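Local coordinates for putative phosphosugar isomerase (Silicibacter pomeroyi DSS-3, PDB 3FJ1), which is of unproven function but, as a protein with two SIS domains, probably binds a phosphosugar and may act as a sugar isomerase or aminotransferase, at residues C58-Y63 and S216-N221; S159-L164 and D308-I313. All coordinates share one frame; numbering follows the deposited sequence. Where two conformers were deposited one is given.

Interaction 1. Residues C58-Y63 and S216-N221; sequences CTYLSY and SLAVSN
Helix 53-69 and the first turn of helix 217-231 run almost exactly antiparallel, their local axes 8.6 Å apart, and they come closest where the CA atoms of Tyr-60 and Ala-218 are 5.0 Å from each other. The side chain at this closest point is a single methyl: Ala-218 CB sits 3.3 Å from the backbone N of Tyr-60 and also presses against Tyr-60 CB. Thr-59 flanks the same methyl. Thr-59 CG2, anti to the backbone N, lies 3.8 Å from Ala-218 CB, while Thr-59 OG1, hydrogen-bonded to Asp-55 O, is 2.8 Å from a water. The water in turn accepts from Asn-221 ND2 at 2.9 Å and so bridges the two segments. On the other flank the Tyr-60 ring extends obliquely past Val-219, with Val-219 CG1 4.0 Å from Tyr-60 CE2, and the phenol oxygen is tied to Leu-306 O. No direct hydrogen bond joins the two segments. Close antiparallel packing around a small residue here joins the two SIS domains, each an alpha/beta unit with a five-stranded parallel sheet, across their buried interface.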
ATOM      1  N   CYS A  58       0.294  10.336   3.987  1.00  8.60           N
ATOM      2  CA  CYS A  58      -0.008   9.509   5.163  1.00  8.26           C
ATOM      3  C   CYS A  58       1.083   8.448   5.440  1.00  8.18           C
ATOM      4  O   CYS A  58       1.470   8.223   6.585  1.00  8.34           O
ATOM      5  CB  CYS A  58      -1.373   8.899   5.029  1.00  9.67           C
ATOM      6  SG  CYS A  58      -2.715  10.097   5.343  1.00  9.27           S
ATOM      7  N   THR A  59       1.613   7.839   4.390  1.00  8.26           N
ATOM      8  CA  THR A  59       2.718   6.907   4.579  1.00  7.89           C
ATOM      9  C   THR A  59       3.913   7.609   5.219  1.00  9.19           C
ATOM     10  O   THR A  59       4.501   7.101   6.179  1.00  8.71           O
ATOM     11  CB  THR A  59       3.126   6.274   3.250  1.00  7.13           C
ATOM     12  OG1 THR A  59       1.999   5.565   2.711  1.00  7.26           O
ATOM     13  CG2 THR A  59       4.358   5.330   3.420  1.00  7.69           C
ATOM     14  N   TYR A  60       4.264   8.779   4.691  1.00  9.18           N
ATOM     15  CA  TYR A  60       5.319   9.630   5.242  1.00  9.05           C
ATOM     16  C   TYR A  60       5.065   9.918   6.741  1.00  9.41           C
ATOM     17  O   TYR A  60       5.916   9.652   7.591  1.00  8.87           O
ATOM     18  CB  TYR A  60       5.378  10.907   4.402  1.00  9.53           C
ATOM     19  CG  TYR A  60       6.594  11.792   4.529  1.00  9.62           C
ATOM     20  CD1 TYR A  60       7.333  11.882   5.691  1.00 10.11           C
ATOM     21  CD2 TYR A  60       6.927  12.660   3.489  1.00 10.41           C
ATOM     22  CE1 TYR A  60       8.411  12.765   5.800  1.00  9.81           C
ATOM     23  CE2 TYR A  60       7.981  13.539   3.605  1.00 10.39           C
ATOM     24  CZ  TYR A  60       8.719  13.585   4.743  1.00  9.39           C
ATOM     25  OH  TYR A  60       9.754  14.460   4.816  1.00  9.24           O
ATOM     26  N   LEU A  61       3.859  10.374   7.061  1.00  8.90           N
ATOM     27  CA  LEU A  61       3.506  10.690   8.423  1.00  8.75           C
ATOM     28  C   LEU A  61       3.405   9.465   9.348  1.00  8.33           C
ATOM     29  O   LEU A  61       3.625   9.625  10.546  1.00  9.14           O
ATOM     30  CB  LEU A  61       2.234  11.514   8.462  1.00  8.03           C
ATOM     31  CG  LEU A  61       2.302  12.888   7.748  1.00  8.22           C
ATOM     32  CD1 LEU A  61       0.904  13.570   7.835  1.00  8.28           C
ATOM     33  CD2 LEU A  61       3.424  13.774   8.302  1.00  8.89           C
ATOM     34  N   SER A  62       3.138   8.280   8.792  1.00  8.68           N
ATOM     35  CA  SER A  62       3.102   7.054   9.579  0.50  9.01           C
ATOM     36  C   SER A  62       4.513   6.725  10.058  1.00  9.08           C
ATOM     37  O   SER A  62       4.721   6.449  11.238  1.00  8.76           O
ATOM     38  CB  SER A  62       2.501   5.898   8.784  0.50  9.77           C
ATOM     39  OG  SER A  62       1.190   6.229   8.395  0.50 10.06           O
ATOM     40  N   TYR A  63       5.497   6.782   9.162  1.00  9.00           N
ATOM     41  CA  TYR A  63       6.895   6.604   9.591  1.00  9.10           C
ATOM     42  C   TYR A  63       7.284   7.641  10.642  1.00  8.77           C
ATOM     43  O   TYR A  63       7.887   7.297  11.671  1.00  7.47           O
ATOM     44  CB  TYR A  63       7.869   6.699   8.417  1.00 10.47           C
ATOM     45  CG  TYR A  63       7.984   5.401   7.689  1.00 10.90           C
ATOM     46  CD1 TYR A  63       8.750   4.364   8.213  1.00 11.67           C
ATOM     47  CD2 TYR A  63       7.286   5.185   6.501  1.00 11.12           C
ATOM     48  CE1 TYR A  63       8.839   3.132   7.567  1.00 12.16           C
ATOM     49  CE2 TYR A  63       7.392   3.959   5.814  1.00 12.05           C
ATOM     50  CZ  TYR A  63       8.151   2.936   6.369  1.00 11.91           C
ATOM     51  OH  TYR A  63       8.206   1.721   5.702  1.00 12.67           O
ATOM     52  N   SER A 216      11.680   7.399   3.321  1.00  8.49           N
ATOM     53  CA  SER A 216      11.787   7.885   1.949  1.00  9.16           C
ATOM     54  C   SER A 216      10.962   7.053   0.952  1.00  9.00           C
ATOM     55  O   SER A 216      10.765   7.458  -0.196  1.00  8.90           O
ATOM     56  CB  SER A 216      13.257   7.922   1.528  1.00 10.07           C
ATOM     57  OG  SER A 216      13.753   6.616   1.304  1.00 10.78           O
ATOM     58  N   LEU A 217      10.515   5.870   1.376  1.00  8.84           N
ATOM     59  CA  LEU A 217       9.610   5.095   0.536  1.00  9.33           C
ATOM     60  C   LEU A 217       8.351   5.879   0.203  1.00  8.30           C
ATOM     61  O   LEU A 217       7.799   5.705  -0.874  1.00  9.22           O
ATOM     62  CB  LEU A 217       9.230   3.755   1.179  1.00  9.18           C
ATOM     63  CG  LEU A 217       8.473   2.763   0.283  1.00  9.92           C
ATOM     64  CD1 LEU A 217       9.137   2.435  -1.053  1.00 11.14           C
ATOM     65  CD2 LEU A 217       8.266   1.468   1.118  1.00 10.20           C
ATOM     66  N   ALA A 218       7.925   6.774   1.087  1.00  8.53           N
ATOM     67  CA  ALA A 218       6.706   7.573   0.853  1.00  7.93           C
ATOM     68  C   ALA A 218       6.904   8.531  -0.323  1.00  7.81           C
ATOM     69  O   ALA A 218       6.027   8.668  -1.182  1.00  7.67           O
ATOM     70  CB  ALA A 218       6.290   8.339   2.149  1.00  7.87           C
ATOM     71  N   VAL A 219       8.059   9.194  -0.384  1.00  7.96           N
ATOM     72  CA  VAL A 219       8.351  10.110  -1.513  1.00  8.35           C
ATOM     73  C   VAL A 219       8.733   9.289  -2.764  1.00  7.97           C
ATOM     74  O   VAL A 219       8.492   9.738  -3.865  1.00  8.15           O
ATOM     75  CB  VAL A 219       9.436  11.234  -1.188  1.00  8.38           C
ATOM     76  CG1 VAL A 219       8.943  12.185  -0.060  1.00  8.68           C
ATOM     77  CG2 VAL A 219      10.793  10.631  -0.908  1.00  9.52           C
ATOM     78  N   SER A 220       9.317   8.090  -2.621  1.00  7.96           N
ATOM     79  CA  SER A 220       9.552   7.221  -3.766  1.00  8.18           C
ATOM     80  C   SER A 220       8.184   6.866  -4.420  1.00  8.93           C
ATOM     81  O   SER A 220       8.031   6.876  -5.647  1.00  8.59           O
ATOM     82  CB  SER A 220      10.298   5.952  -3.328  1.00  7.95           C
ATOM     83  OG  SER A 220      10.573   5.119  -4.447  1.00  7.62           O
ATOM     84  N   ASN A 221       7.187   6.592  -3.600  1.00  9.15           N
ATOM     85  CA  ASN A 221       5.840   6.239  -4.092  1.00  9.03           C
ATOM     86  C   ASN A 221       5.210   7.459  -4.785  1.00  8.90           C
ATOM     87  O   ASN A 221       4.605   7.371  -5.845  1.00 10.29           O
ATOM     88  CB  ASN A 221       4.925   5.810  -2.921  1.00  8.83           C
ATOM     89  CG  ASN A 221       5.294   4.463  -2.336  1.00  9.49           C
ATOM     90  OD1 ASN A 221       6.141   3.748  -2.884  1.00  9.11           O
ATOM     91  ND2 ASN A 221       4.668   4.106  -1.228  1.00  8.93           N
TER
HETATM   92  O   HOH W   1       2.323   5.254  -0.027  1.00  8.08           O

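Interaction 2. Residues S159-L164 and D308-I313; sequences SAVAGL and DPLSLI
Ala-160 makes the first touch, its CB resting 3.7 Å from CD2 of Leu-310, the side chain that meets every contacting residue of segment 159-164. The CA atoms of this pair are the nearest between the segments, yet they remain 8.0 Å apart, and the Leu-310 side chain spans the gap. One residue on, Val-161 brings its CG2 against the other branch of the leucine: the separation of Val-161 CG2 from Leu-310 CD1 is 3.5 Å, tighter than usual for two methyl carbons. With CG1 of Val-161 anti to the backbone N (chi1 168°), CG2 stands beside that N, anti to the carbonyl carbon, and the valine side chain crosses that of Leu-310 at a slant. Leu-164 follows a turn after Ala-160 and closes the group more loosely, end to end, with its CD1 4.1 Å from Leu-310 CD1.

The two methyls of Leu-310 thus divide the work, CD2 serving Ala-160 and CD1 serving both Val-161 and Leu-164. The contact is entirely apolar, and all four participants are buried. Leu-183 of helix 183-191 touches both Val-161 and Leu-310, while Tyr-60 of helix 53-69 packs on Leu-164. With local axes 11.1 Å apart at 173°, the helices lie nearly antiparallel, and their separation is spanned by a single leucine whose methyls touch Ala-160, Val-161 and Leu-164. This is hydrophobic helix-to-helix packing between the two SIS domains, in which helix 308-326 of the second is joined to helix 153-171 of the first.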
ATOM      1  N   SER A 159       1.045  19.523   2.900  1.00  8.57           N
ATOM      2  CA  SER A 159       0.345  18.487   3.688  1.00  8.46           C
ATOM      3  C   SER A 159       1.338  17.796   4.637  1.00  8.23           C
ATOM      4  O   SER A 159       1.083  17.616   5.851  1.00  7.86           O
ATOM      5  CB  SER A 159      -0.358  17.472   2.781  1.00  8.29           C
ATOM      6  OG  SER A 159      -1.483  18.052   2.095  1.00 10.00           O
ATOM      7  N   ALA A 160       2.469  17.361   4.071  1.00  8.42           N
ATOM      8  CA  ALA A 160       3.475  16.710   4.844  1.00  7.65           C
ATOM      9  C   ALA A 160       4.059  17.634   5.913  1.00  7.85           C
ATOM     10  O   ALA A 160       4.209  17.216   7.061  1.00  7.51           O
ATOM     11  CB  ALA A 160       4.579  16.093   3.929  1.00  6.95           C
ATOM     12  N   VAL A 161       4.335  18.890   5.557  1.00  8.07           N
ATOM     13  CA  VAL A 161       4.872  19.840   6.511  1.00  7.95           C
ATOM     14  C   VAL A 161       3.900  20.077   7.670  1.00  7.15           C
ATOM     15  O   VAL A 161       4.321  20.045   8.840  1.00  7.46           O
ATOM     16  CB  VAL A 161       5.281  21.165   5.845  1.00  7.68           C
ATOM     17  CG1 VAL A 161       5.559  22.210   6.882  1.00  7.96           C
ATOM     18  CG2 VAL A 161       6.526  20.918   4.956  1.00  7.69           C
ATOM     19  N   ALA A 162       2.620  20.269   7.349  1.00  7.41           N
ATOM     20  CA  ALA A 162       1.576  20.424   8.374  1.00  7.78           C
ATOM     21  C   ALA A 162       1.578  19.259   9.366  1.00  8.30           C
ATOM     22  O   ALA A 162       1.529  19.479  10.593  1.00  7.58           O
ATOM     23  CB  ALA A 162       0.194  20.622   7.755  1.00  7.72           C
ATOM     24  N   GLY A 163       1.578  18.030   8.842  1.00  7.36           N
ATOM     25  CA  GLY A 163       1.631  16.827   9.684  1.00  8.15           C
ATOM     26  C   GLY A 163       2.910  16.749  10.508  1.00  6.94           C
ATOM     27  O   GLY A 163       2.877  16.394  11.691  1.00  7.83           O
ATOM     28  N   LEU A 164       4.039  17.094   9.905  1.00  7.53           N
ATOM     29  CA  LEU A 164       5.319  17.097  10.627  1.00  7.34           C
ATOM     30  C   LEU A 164       5.363  18.141  11.749  1.00  8.46           C
ATOM     31  O   LEU A 164       5.918  17.868  12.809  1.00  8.09           O
ATOM     32  CB  LEU A 164       6.526  17.234   9.676  1.00  7.44           C
ATOM     33  CG  LEU A 164       6.837  15.994   8.804  1.00  6.97           C
ATOM     34  CD1 LEU A 164       7.872  16.395   7.756  1.00  7.75           C
ATOM     35  CD2 LEU A 164       7.257  14.689   9.583  1.00  7.64           C
ATOM     36  N   ASP A 308      14.114  15.498   5.453  1.00  9.50           N
ATOM     37  CA  ASP A 308      14.950  15.256   4.276  1.00  9.83           C
ATOM     38  C   ASP A 308      14.180  14.845   3.024  1.00  9.14           C
ATOM     39  O   ASP A 308      14.472  15.340   1.950  1.00  9.56           O
ATOM     40  CB  ASP A 308      16.078  14.247   4.554  1.00  9.43           C
ATOM     41  CG  ASP A 308      17.351  14.891   5.155  1.00  9.85           C
ATOM     42  OD1 ASP A 308      17.413  16.122   5.405  1.00  8.64           O
ATOM     43  OD2 ASP A 308      18.289  14.116   5.396  1.00  9.53           O
ATOM     44  N   PRO A 309      13.207  13.922   3.146  1.00  8.88           N
ATOM     45  CA  PRO A 309      12.469  13.518   1.948  1.00  8.53           C
ATOM     46  C   PRO A 309      11.749  14.645   1.198  1.00  8.78           C
ATOM     47  O   PRO A 309      11.610  14.547  -0.008  1.00  9.38           O
ATOM     48  CB  PRO A 309      11.501  12.448   2.472  1.00  8.76           C
ATOM     49  CG  PRO A 309      12.199  11.888   3.662  1.00  8.80           C
ATOM     50  CD  PRO A 309      12.825  13.101   4.310  1.00  9.06           C
ATOM     51  N   LEU A 310      11.322  15.694   1.893  1.00  8.30           N
ATOM     52  CA  LEU A 310      10.659  16.810   1.236  1.00  9.15           C
ATOM     53  C   LEU A 310      11.614  17.542   0.287  1.00  8.55           C
ATOM     54  O   LEU A 310      11.225  17.973  -0.815  1.00  8.11           O
ATOM     55  CB  LEU A 310      10.057  17.757   2.268  1.00 10.12           C
ATOM     56  CG  LEU A 310       8.792  17.265   2.999  1.00 10.49           C
ATOM     57  CD1 LEU A 310       8.520  18.227   4.120  1.00 11.67           C
ATOM     58  CD2 LEU A 310       7.580  17.102   2.054  1.00 11.16           C
ATOM     59  N   SER A 311      12.877  17.670   0.687  1.00  8.86           N
ATOM     60  CA  SER A 311      13.848  18.292  -0.187  1.00  9.07           C
ATOM     61  C   SER A 311      14.025  17.418  -1.471  1.00  8.82           C
ATOM     62  O   SER A 311      14.055  17.908  -2.606  1.00  8.28           O
ATOM     63  CB  SER A 311      15.166  18.469   0.585  1.00  8.60           C
ATOM     64  OG  SER A 311      16.204  18.865  -0.297  1.00  9.75           O
ATOM     65  N   LEU A 312      14.111  16.108  -1.288  1.00  8.37           N
ATOM     66  CA  LEU A 312      14.312  15.186  -2.412  1.00  8.45           C
ATOM     67  C   LEU A 312      13.161  15.223  -3.422  1.00  7.96           C
ATOM     68  O   LEU A 312      13.382  15.217  -4.613  1.00  8.01           O
ATOM     69  CB  LEU A 312      14.465  13.753  -1.883  1.00  8.22           C
ATOM     70  CG  LEU A 312      15.531  13.495  -0.825  1.00  8.48           C
ATOM     71  CD1 LEU A 312      15.562  12.022  -0.435  1.00  7.92           C
ATOM     72  CD2 LEU A 312      16.908  13.956  -1.366  1.00  9.14           C
ATOM     73  N   ILE A 313      11.920  15.240  -2.927  1.00  7.75           N
ATOM     74  CA  ILE A 313      10.764  15.275  -3.809  1.00  6.94           C
ATOM     75  C   ILE A 313      10.693  16.599  -4.572  1.00  7.29           C
ATOM     76  O   ILE A 313      10.257  16.603  -5.711  1.00  8.03           O
ATOM     77  CB  ILE A 313       9.437  14.932  -3.098  1.00  7.37           C
ATOM     78  CG1 ILE A 313       8.371  14.472  -4.128  1.00  7.23           C
ATOM     79  CG2 ILE A 313       8.961  16.083  -2.140  1.00  6.27           C
ATOM     80  CD1 ILE A 313       8.638  13.097  -4.830  1.00  7.72           C
TER

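How the interactions relate
Interactions 1 and 2 are neighbouring parts of one interdomain core, their centres 9 Å apart and each about 6 Å from the centre of the chain. Each pairs a helix of the first SIS domain with one of the second, and their segments alternate along the sequence. Tyr-60 connects them: Tyr-60 OH lies 3.4 Å from Pro-309 CD and 3.5 Å from Leu-310 CG, so the residue that flanks Ala-218 also packs on the leucine of interaction 2. Val-219 gives a second bridge, with Val-219 CG1 3.6 Å from Pro-309 O and Val-219 O 3.5 Å from Ile-313 CD1. Helices 53-69 and 153-171 of the first domain thus pack against 217-231 and 308-326 of the second.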